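Local coordinates for CLIP-associating protein (Drosophila melanogaster, PDB 4G3A), which tracks microtubule plus ends and stabilises dynamic microtubules for mitotic spindle formation, here represented by its N-terminal, all-helical TOG-like domain, at residues D30-L35 with A66-E71; S135-K140 with E146-T151; S165-I170 with R204-R209. All blocks are in the same frame, centred on the assembly; numbering follows the deposited sequence.

Interaction 1 (D30-L35 with A66-E71); sequences DLVTFL and AQKSLE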
loop_
_atom_site.group_PDB
_atom_site.type_symbol
_atom_site.label_atom_id
_atom_site.label_comp_id
_atom_site.label_asym_id
_atom_site.label_seq_id
_atom_site.Cartn_x
_atom_site.Cartn_y
_atom_site.Cartn_z
ATOM N N ASP A 30 11.413 18.743 7.316
ATOM C CA ASP A 30 10.972 19.375 8.553
ATOM C C ASP A 30 9.494 19.140 8.824
ATOM O O ASP A 30 9.099 18.923 9.967
ATOM C CB ASP A 30 11.276 20.870 8.529
ATOM C CG ASP A 30 12.762 21.157 8.548
ATOM O OD1 ASP A 30 13.519 20.306 9.069
ATOM O OD2 ASP A 30 13.168 22.230 8.045
ATOM N N LEU A 31 8.684 19.185 7.769
ATOM C CA LEU A 31 7.261 18.872 7.884
ATOM C C LEU A 31 7.085 17.500 8.536
ATOM O O LEU A 31 6.363 17.357 9.525
ATOM C CB LEU A 31 6.588 18.904 6.505
ATOM C CG LEU A 31 5.063 19.080 6.397
ATOM C CD1 LEU A 31 4.558 18.681 5.021
ATOM C CD2 LEU A 31 4.368 18.264 7.419
ATOM N N VAL A 32 7.749 16.490 7.984
ATOM C CA VAL A 32 7.673 15.147 8.555
ATOM C C VAL A 32 8.127 15.131 10.024
ATOM O O VAL A 32 7.448 14.582 10.892
ATOM C CB VAL A 32 8.485 14.128 7.731
ATOM C CG1 VAL A 32 8.490 12.779 8.426
ATOM C CG2 VAL A 32 7.908 14.004 6.328
ATOM N N THR A 33 9.268 15.755 10.303
ATOM C CA THR A 33 9.751 15.857 11.674
ATOM C C THR A 33 8.696 16.481 12.580
ATOM O O THR A 33 8.431 15.989 13.675
ATOM C CB THR A 33 11.031 16.693 11.755
ATOM O OG1 THR A 33 12.091 16.002 11.082
ATOM C CG2 THR A 33 11.423 16.930 13.206
ATOM N N PHE A 34 8.096 17.565 12.109
ATOM C CA PHE A 34 7.087 18.286 12.875
ATOM C C PHE A 34 5.906 17.385 13.218
ATOM O O PHE A 34 5.521 17.271 14.379
ATOM C CB PHE A 34 6.602 19.504 12.082
ATOM C CG PHE A 34 5.545 20.305 12.787
ATOM C CD1 PHE A 34 5.893 21.393 13.575
ATOM C CD2 PHE A 34 4.203 19.973 12.662
ATOM C CE1 PHE A 34 4.922 22.138 14.230
ATOM C CE2 PHE A 34 3.225 20.710 13.313
ATOM C CZ PHE A 34 3.587 21.799 14.094
ATOM N N LEU A 35 5.334 16.749 12.197
ATOM C CA LEU A 35 4.168 15.889 12.376
ATOM C C LEU A 35 4.484 14.642 13.197
ATOM O O LEU A 35 3.592 14.054 13.814
ATOM C CB LEU A 35 3.605 15.470 11.012
ATOM C CG LEU A 35 3.036 16.592 10.142
ATOM C CD1 LEU A 35 2.586 16.036 8.809
ATOM C CD2 LEU A 35 1.886 17.290 10.838
ATOM N N ALA A 66 8.599 13.273 -3.018
ATOM C CA ALA A 66 7.459 12.368 -3.092
ATOM C C ALA A 66 7.453 11.448 -1.875
ATOM O O ALA A 66 6.424 11.245 -1.229
ATOM C CB ALA A 66 7.512 11.558 -4.368
ATOM N N GLN A 67 8.615 10.898 -1.561
ATOM C CA GLN A 67 8.725 9.982 -0.437
ATOM C C GLN A 67 8.343 10.670 0.865
ATOM O O GLN A 67 7.658 10.088 1.704
ATOM C CB GLN A 67 10.137 9.414 -0.346
ATOM C CG GLN A 67 10.373 8.559 0.875
ATOM C CD GLN A 67 11.682 7.816 0.795
ATOM O OE1 GLN A 67 12.147 7.483 -0.295
ATOM N NE2 GLN A 67 12.289 7.549 1.950
ATOM N N LYS A 68 8.790 11.913 1.030
ATOM C CA LYS A 68 8.497 12.668 2.241
ATOM C C LYS A 68 7.015 12.987 2.345
ATOM O O LYS A 68 6.454 12.958 3.434
ATOM C CB LYS A 68 9.331 13.950 2.301
ATOM C CG LYS A 68 10.827 13.721 2.427
ATOM C CD LYS A 68 11.291 13.739 3.874
ATOM C CE LYS A 68 11.678 12.354 4.348
ATOM N NZ LYS A 68 12.464 11.613 3.312
ATOM N N SER A 69 6.380 13.287 1.213
ATOM C CA SER A 69 4.936 13.481 1.205
ATOM C C SER A 69 4.192 12.217 1.670
ATOM O O SER A 69 3.210 12.310 2.407
ATOM C CB SER A 69 4.450 13.913 -0.176
ATOM O OG SER A 69 4.481 12.832 -1.086
ATOM N N LEU A 70 4.664 11.046 1.246
ATOM C CA LEU A 70 4.101 9.769 1.714
ATOM C C LEU A 70 4.271 9.633 3.229
ATOM O O LEU A 70 3.333 9.309 3.951
ATOM C CB LEU A 70 4.781 8.588 1.018
ATOM C CG LEU A 70 4.509 8.395 -0.475
ATOM C CD1 LEU A 70 5.502 7.420 -1.075
ATOM C CD2 LEU A 70 3.079 7.918 -0.703
ATOM N N GLU A 71 5.480 9.899 3.704
ATOM C CA GLU A 71 5.745 9.936 5.134
ATOM C C GLU A 71 4.874 10.979 5.837
ATOM O O GLU A 71 4.397 10.752 6.951
ATOM C CB GLU A 71 7.229 10.215 5.381
ATOM C CG GLU A 71 8.141 9.072 4.925
ATOM C CD GLU A 71 9.624 9.383 5.090
ATOM O OE1 GLU A 71 10.377 9.196 4.115
ATOM O OE2 GLU A 71 10.039 9.814 6.185
#
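V32 makes the contact between 30-35 and 66-71, setting its two methyls against K68 and E71, residues one turn apart on helix 63-80. From CB the side chain forks. CG2 points at the helix backbone, 3.4 Å from the carbonyl oxygen K68 O, and it also meets E71 CB at 4.0 Å and, more distantly, K68 CD at 4.2 Å. CG1, anti to the backbone N (chi1 175°), slants across the glutamate, 4.0 Å from E71 OE2. No hydrogen bond joins the two segments; the valine packs on K68 O, the K68 CD methylene, and CB and OE2 of E71. The two charges are paired on their own helix: K68 NZ reaches E71 OE1 in a weak, 3.3 Å salt bridge, and the same oxygen takes a weak bond from Q67 NE2. The bent lysine chain thus turns its ammonium to the glutamate while its CD stays beside the valine. The contact joins helix 21-36 to the HEAT 1 repeat near the surface. L35 adds to this junction by packing on E75 and L76 of helix 63-80. L31 and L35 also pack on helix 9-18, L31 meets L54 of helix 47-58, and E71 touches K109 of helix 104-119.

Interaction 2 (S135-K140 with E146-T151); sequences SCFKHK and EEFLQT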
loop_
_atom_site.group_PDB
_atom_site.type_symbol
_atom_site.label_atom_id
_atom_site.label_comp_id
_atom_site.label_asym_id
_atom_site.label_seq_id
_atom_site.Cartn_x
_atom_site.Cartn_y
_atom_site.Cartn_z
ATOM N N SER A 135 -7.528 -1.373 -8.863
ATOM C CA SER A 135 -6.516 -0.677 -9.649
ATOM C C SER A 135 -5.249 -1.496 -9.856
ATOM O O SER A 135 -4.468 -1.217 -10.765
ATOM C CB SER A 135 -6.129 0.646 -8.973
ATOM O OG SER A 135 -7.228 1.532 -8.862
ATOM N N CYS A 136 -5.025 -2.489 -9.000
ATOM C CA CYS A 136 -3.708 -3.107 -8.923
ATOM C C CYS A 136 -3.555 -4.411 -9.697
ATOM O O CYS A 136 -2.480 -4.688 -10.232
ATOM C CB CYS A 136 -3.291 -3.307 -7.451
ATOM S SG CYS A 136 -2.866 -1.724 -6.608
ATOM N N PHE A 137 -4.606 -5.223 -9.745
ATOM C CA PHE A 137 -4.464 -6.543 -10.341
ATOM C C PHE A 137 -4.077 -6.412 -11.815
ATOM O O PHE A 137 -3.294 -7.200 -12.332
ATOM C CB PHE A 137 -5.746 -7.380 -10.196
ATOM C CG PHE A 137 -5.811 -8.190 -8.916
ATOM C CD1 PHE A 137 -4.811 -9.097 -8.603
ATOM C CD2 PHE A 137 -6.886 -8.056 -8.042
ATOM C CE1 PHE A 137 -4.865 -9.854 -7.427
ATOM C CE2 PHE A 137 -6.956 -8.808 -6.861
ATOM C CZ PHE A 137 -5.936 -9.708 -6.557
ATOM N N LYS A 138 -4.611 -5.403 -12.488
ATOM C CA LYS A 138 -4.330 -5.215 -13.910
ATOM C C LYS A 138 -3.532 -3.941 -14.208
ATOM O O LYS A 138 -3.552 -3.445 -15.320
ATOM C CB LYS A 138 -5.630 -5.225 -14.709
ATOM C CG LYS A 138 -6.435 -6.508 -14.547
ATOM C CD LYS A 138 -7.598 -6.554 -15.540
ATOM C CE LYS A 138 -8.465 -7.786 -15.335
ATOM N NZ LYS A 138 -7.732 -9.068 -15.570
ATOM N N HIS A 139 -2.822 -3.419 -13.216
ATOM C CA HIS A 139 -1.960 -2.258 -13.446
ATOM C C HIS A 139 -0.924 -2.545 -14.543
ATOM O O HIS A 139 -0.437 -3.680 -14.688
ATOM C CB HIS A 139 -1.262 -1.849 -12.149
ATOM C CG HIS A 139 -0.763 -0.427 -12.157
ATOM N ND1 HIS A 139 0.331 -0.039 -12.879
ATOM C CD2 HIS A 139 -1.227 0.678 -11.521
ATOM C CE1 HIS A 139 0.540 1.265 -12.692
ATOM N NE2 HIS A 139 -0.398 1.715 -11.877
ATOM N N LYS A 140 -0.594 -1.520 -15.323
ATOM C CA LYS A 140 0.323 -1.670 -16.451
ATOM C C LYS A 140 1.753 -1.974 -16.001
ATOM O O LYS A 140 2.542 -2.581 -16.743
ATOM C CB LYS A 140 0.333 -0.394 -17.303
ATOM C CG LYS A 140 0.976 0.792 -16.608
ATOM C CD LYS A 140 0.968 2.024 -17.527
ATOM C CE LYS A 140 1.495 3.252 -16.810
ATOM N NZ LYS A 140 0.577 3.669 -15.718
ATOM N N GLU A 146 3.091 -6.808 -8.508
ATOM C CA GLU A 146 3.836 -7.581 -7.523
ATOM C C GLU A 146 3.726 -7.009 -6.104
ATOM O O GLU A 146 3.552 -7.752 -5.138
ATOM C CB GLU A 146 5.308 -7.649 -7.915
ATOM C CG GLU A 146 6.132 -8.456 -6.930
ATOM C CD GLU A 146 7.601 -8.454 -7.268
ATOM O OE1 GLU A 146 7.986 -7.759 -8.230
ATOM O OE2 GLU A 146 8.369 -9.147 -6.570
ATOM N N GLU A 147 3.849 -5.687 -5.982
ATOM C CA GLU A 147 3.761 -5.040 -4.679
ATOM C C GLU A 147 2.382 -5.263 -4.061
ATOM O O GLU A 147 2.267 -5.538 -2.863
ATOM C CB GLU A 147 4.077 -3.537 -4.787
ATOM C CG GLU A 147 5.552 -3.215 -4.991
ATOM C CD GLU A 147 6.388 -3.500 -3.755
ATOM O OE1 GLU A 147 5.819 -3.529 -2.637
ATOM O OE2 GLU A 147 7.612 -3.688 -3.901
ATOM N N PHE A 148 1.341 -5.151 -4.881
ATOM C CA PHE A 148 -0.006 -5.335 -4.377
ATOM C C PHE A 148 -0.219 -6.730 -3.793
ATOM O O PHE A 148 -0.851 -6.866 -2.742
ATOM C CB PHE A 148 -1.074 -5.011 -5.427
ATOM C CG PHE A 148 -2.466 -5.364 -4.977
ATOM C CD1 PHE A 148 -2.977 -4.828 -3.800
ATOM C CD2 PHE A 148 -3.244 -6.268 -5.703
ATOM C CE1 PHE A 148 -4.240 -5.169 -3.361
ATOM C CE2 PHE A 148 -4.521 -6.609 -5.269
ATOM C CZ PHE A 148 -5.014 -6.056 -4.104
ATOM N N LEU A 149 0.316 -7.758 -4.456
ATOM C CA LEU A 149 0.243 -9.113 -3.900
ATOM C C LEU A 149 0.877 -9.120 -2.513
ATOM O O LEU A 149 0.356 -9.746 -1.595
ATOM C CB LEU A 149 0.902 -10.140 -4.828
ATOM C CG LEU A 149 0.140 -10.382 -6.141
ATOM C CD1 LEU A 149 0.964 -11.187 -7.136
ATOM C CD2 LEU A 149 -1.220 -11.045 -5.898
ATOM N N GLN A 150 1.977 -8.392 -2.354
ATOM C CA GLN A 150 2.652 -8.328 -1.064
ATOM C C GLN A 150 1.805 -7.579 -0.035
ATOM O O GLN A 150 1.808 -7.919 1.150
ATOM C CB GLN A 150 4.035 -7.689 -1.213
ATOM C CG GLN A 150 4.846 -7.661 0.073
ATOM C CD GLN A 150 5.264 -9.039 0.533
ATOM O OE1 GLN A 150 5.054 -9.412 1.696
ATOM N NE2 GLN A 150 5.851 -9.813 -0.377
ATOM N N THR A 151 1.072 -6.561 -0.487
ATOM C CA THR A 151 0.168 -5.844 0.403
ATOM C C THR A 151 -0.879 -6.803 0.955
ATOM O O THR A 151 -1.234 -6.743 2.134
ATOM C CB THR A 151 -0.566 -4.694 -0.327
ATOM O OG1 THR A 151 0.390 -3.791 -0.899
ATOM C CG2 THR A 151 -1.475 -3.947 0.639
#
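The rings of F137 and F148 meet as a T-shaped pair, with the edge of F148 pointing into the face of F137. F148 CE2 stands over the centre of the F137 ring, 3.6 Å above its plane; the centroids are 5.0 Å apart and the planes stand at 84°. L149 CD2 also approaches F137, obliquely, reaching CE1 at 4.1 Å. Around F148, the F137 ring lies at the edge, while C136 comes in at a slant to the ring. Its CB is only 3.3 Å from F148 CG, a tight carbon contact, and its sulfur makes an oblique sulfur-aromatic contact, SG sitting 4.6 Å from the F148 ring centroid and 34° off the ring normal. With CG anti to the backbone N (chi1 173°), F148 swings its ring out from helix 142-159 toward both residues at once. C136 and F137 are neighbours in sequence, and the chain turns there: a type I turn runs from C136 to H139, with a weak bond from H139 N to C136 O. Were F137 replaced by alanine, the F148 edge would probably lose the face it rests on and L149 CD2 this partner, with a gap opening between F148 and helix 170-175. The contact lies largely buried where helix 125-136 turns into helix 142-159. F148 also packs on L132 and A133 of helix 125-136, and T151 bonds to Q111 of helix 104-119. Beyond the pair, F137 touches P172 and V173 of helix 170-175, while L149 leans on A187 and T191 of helix 182-199.

Interaction 3 (S165-I170 with R204-R209); sequences SVRVYI and RPDLRR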
loop_
_atom_site.group_PDB
_atom_site.type_symbol
_atom_site.label_atom_id
_atom_site.label_comp_id
_atom_site.label_asym_id
_atom_site.label_seq_id
_atom_site.Cartn_x
_atom_site.Cartn_y
_atom_site.Cartn_z
ATOM N N SER A 165 -11.166 -11.611 4.276
ATOM C CA SER A 165 -11.604 -12.810 3.583
ATOM C C SER A 165 -11.011 -12.810 2.186
ATOM O O SER A 165 -11.324 -11.928 1.377
ATOM C CB SER A 165 -13.128 -12.830 3.494
ATOM O OG SER A 165 -13.568 -13.810 2.566
ATOM N N VAL A 166 -10.153 -13.785 1.902
ATOM C CA VAL A 166 -9.435 -13.815 0.635
ATOM C C VAL A 166 -10.035 -14.790 -0.373
ATOM O O VAL A 166 -9.493 -14.964 -1.459
ATOM C CB VAL A 166 -7.947 -14.155 0.830
ATOM C CG1 VAL A 166 -7.219 -12.984 1.471
ATOM C CG2 VAL A 166 -7.798 -15.412 1.666
ATOM N N ARG A 167 -11.151 -15.420 -0.024
ATOM C CA ARG A 167 -11.760 -16.392 -0.933
ATOM C C ARG A 167 -11.977 -15.792 -2.329
ATOM O O ARG A 167 -11.623 -16.403 -3.335
ATOM C CB ARG A 167 -13.086 -16.915 -0.380
ATOM C CG ARG A 167 -14.054 -17.348 -1.471
ATOM C CD ARG A 167 -15.280 -18.046 -0.915
ATOM N NE ARG A 167 -15.031 -19.461 -0.648
ATOM C CZ ARG A 167 -15.025 -20.407 -1.583
ATOM N NH1 ARG A 167 -15.243 -20.087 -2.852
ATOM N NH2 ARG A 167 -14.795 -21.670 -1.253
ATOM N N VAL A 168 -12.552 -14.590 -2.374
ATOM C CA VAL A 168 -12.856 -13.924 -3.639
ATOM C C VAL A 168 -11.579 -13.461 -4.355
ATOM O O VAL A 168 -11.597 -13.170 -5.550
ATOM C CB VAL A 168 -13.837 -12.744 -3.425
ATOM C CG1 VAL A 168 -13.102 -11.506 -2.949
ATOM C CG2 VAL A 168 -14.631 -12.467 -4.687
ATOM N N TYR A 169 -10.465 -13.436 -3.632
ATOM C CA TYR A 169 -9.162 -13.119 -4.230
ATOM C C TYR A 169 -8.450 -14.265 -4.959
ATOM O O TYR A 169 -7.522 -14.036 -5.754
ATOM C CB TYR A 169 -8.237 -12.568 -3.166
ATOM C CG TYR A 169 -8.567 -11.152 -2.822
ATOM C CD1 TYR A 169 -7.914 -10.108 -3.442
ATOM C CD2 TYR A 169 -9.549 -10.854 -1.891
ATOM C CE1 TYR A 169 -8.214 -8.812 -3.139
ATOM C CE2 TYR A 169 -9.856 -9.549 -1.575
ATOM C CZ TYR A 169 -9.190 -8.532 -2.207
ATOM O OH TYR A 169 -9.489 -7.217 -1.908
ATOM N N ILE A 170 -8.869 -15.495 -4.702
ATOM C CA ILE A 170 -8.166 -16.618 -5.321
ATOM C C ILE A 170 -8.159 -16.549 -6.852
ATOM O O ILE A 170 -7.109 -16.723 -7.469
ATOM C CB ILE A 170 -8.656 -17.981 -4.815
ATOM C CG1 ILE A 170 -8.649 -17.984 -3.286
ATOM C CG2 ILE A 170 -7.757 -19.092 -5.354
ATOM C CD1 ILE A 170 -7.325 -17.529 -2.706
ATOM N N ARG A 204 -6.918 -26.387 -1.402
ATOM C CA ARG A 204 -6.508 -27.340 -2.436
ATOM C C ARG A 204 -7.609 -27.655 -3.460
ATOM O O ARG A 204 -7.378 -27.535 -4.666
ATOM C CB ARG A 204 -5.926 -28.619 -1.796
ATOM C CG ARG A 204 -5.072 -28.322 -0.559
ATOM C CD ARG A 204 -4.527 -29.583 0.144
ATOM N NE ARG A 204 -3.267 -29.980 -0.463
ATOM C CZ ARG A 204 -2.091 -29.970 0.151
ATOM N NH1 ARG A 204 -1.996 -29.621 1.419
ATOM N NH2 ARG A 204 -1.009 -30.339 -0.514
ATOM N N PRO A 205 -8.803 -28.060 -2.995
ATOM C CA PRO A 205 -9.905 -28.294 -3.943
ATOM C C PRO A 205 -10.439 -26.994 -4.552
ATOM O O PRO A 205 -11.007 -27.012 -5.641
ATOM C CB PRO A 205 -10.976 -28.966 -3.074
ATOM C CG PRO A 205 -10.642 -28.540 -1.667
ATOM C CD PRO A 205 -9.150 -28.497 -1.633
ATOM N N ASP A 206 -10.267 -25.878 -3.849
ATOM C CA ASP A 206 -10.612 -24.575 -4.401
ATOM C C ASP A 206 -9.805 -24.318 -5.660
ATOM O O ASP A 206 -10.332 -23.848 -6.668
ATOM C CB ASP A 206 -10.288 -23.468 -3.397
ATOM C CG ASP A 206 -11.406 -23.223 -2.406
ATOM O OD1 ASP A 206 -12.494 -23.821 -2.567
ATOM O OD2 ASP A 206 -11.191 -22.422 -1.470
ATOM N N LEU A 207 -8.509 -24.592 -5.584
ATOM C CA LEU A 207 -7.638 -24.384 -6.727
ATOM C C LEU A 207 -7.909 -25.441 -7.781
ATOM O O LEU A 207 -7.756 -25.196 -8.972
ATOM C CB LEU A 207 -6.166 -24.390 -6.313
ATOM C CG LEU A 207 -5.756 -23.332 -5.291
ATOM C CD1 LEU A 207 -4.390 -23.681 -4.700
ATOM C CD2 LEU A 207 -5.753 -21.924 -5.912
ATOM N N ARG A 208 -8.324 -26.625 -7.353
ATOM C CA ARG A 208 -8.518 -27.688 -8.327
ATOM C C ARG A 208 -9.686 -27.378 -9.269
ATOM O O ARG A 208 -9.703 -27.838 -10.410
ATOM C CB ARG A 208 -8.712 -29.035 -7.635
ATOM C CG ARG A 208 -8.407 -30.211 -8.543
ATOM C CD ARG A 208 -8.707 -31.503 -7.844
ATOM N NE ARG A 208 -8.641 -32.643 -8.751
ATOM C CZ ARG A 208 -7.670 -33.551 -8.743
ATOM N NH1 ARG A 208 -6.668 -33.447 -7.875
ATOM N NH2 ARG A 208 -7.704 -34.563 -9.599
ATOM N N ARG A 209 -10.647 -26.590 -8.790
ATOM C CA ARG A 209 -11.776 -26.138 -9.608
ATOM C C ARG A 209 -11.381 -24.958 -10.508
ATOM O O ARG A 209 -12.101 -24.594 -11.436
ATOM C CB ARG A 209 -12.952 -25.725 -8.716
ATOM C CG ARG A 209 -12.782 -24.333 -8.113
ATOM C CD ARG A 209 -13.906 -23.929 -7.157
ATOM N NE ARG A 209 -15.130 -23.533 -7.851
ATOM C CZ ARG A 209 -15.245 -22.456 -8.625
ATOM N NH1 ARG A 209 -14.205 -21.658 -8.828
ATOM N NH2 ARG A 209 -16.405 -22.180 -9.207
#
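I170 and L207 make the tight, buried part of this contact, methyl against methyl, with I170 CG2 3.5 Å from L207 CD2. The isoleucine turns that branch toward L207 by holding CG2 anti to its backbone N, and the two side chains meet at about a right angle. Other apolar groups enclose the spot: I170 also packs on I195 of helix 182-199, and L207 on L218 and F225 of helix 215-229. The outer part is looser and polar. There R167, an exposed residue of a short 3-10 segment, bends at its third torsion (-83°) and brings its guanidinium to D206. NH2 of R167 pairs with D206 OD1 at 3.4 Å, with OD2 a little farther at 3.7 Å. The guanidinium and carboxylate planes stand 82° apart, which rules out the coplanar two-pronged pairing, and no hydrogen bond forms across the segments. The salt bridge is probably mainly electrostatic and modest in strength at this solvent-facing margin. The contact ties the start of the HEAT 3 repeat to helix 203-208, which precedes the last helix, 215-229. Its chemistry implies a division of labour: close apolar fitting on the inside, and outside it a loosely oriented ion pair that is probably less demanding in its geometry.

The three contacts follow one another along the elongated helical stack. Interaction 1 lies toward its N-terminal end, interaction 2 near the middle and interaction 3 toward the C-terminal end. Centres of interactions 1 and 3 are about 40 Å apart, on opposite sides of the chain's centre. Interactions 1 and 2 do not touch, their nearest atoms being about 11 Å apart. Interactions 2 and 3, with centres about 18 Å apart, do meet: F137 CZ packs 3.7 Å from Y169 CD1, so the aromatic pair is continued into the segment that carries I170. Interaction 2 lies within a pair of consecutive helices, while interactions 1 and 3 join parts more distant in the chain.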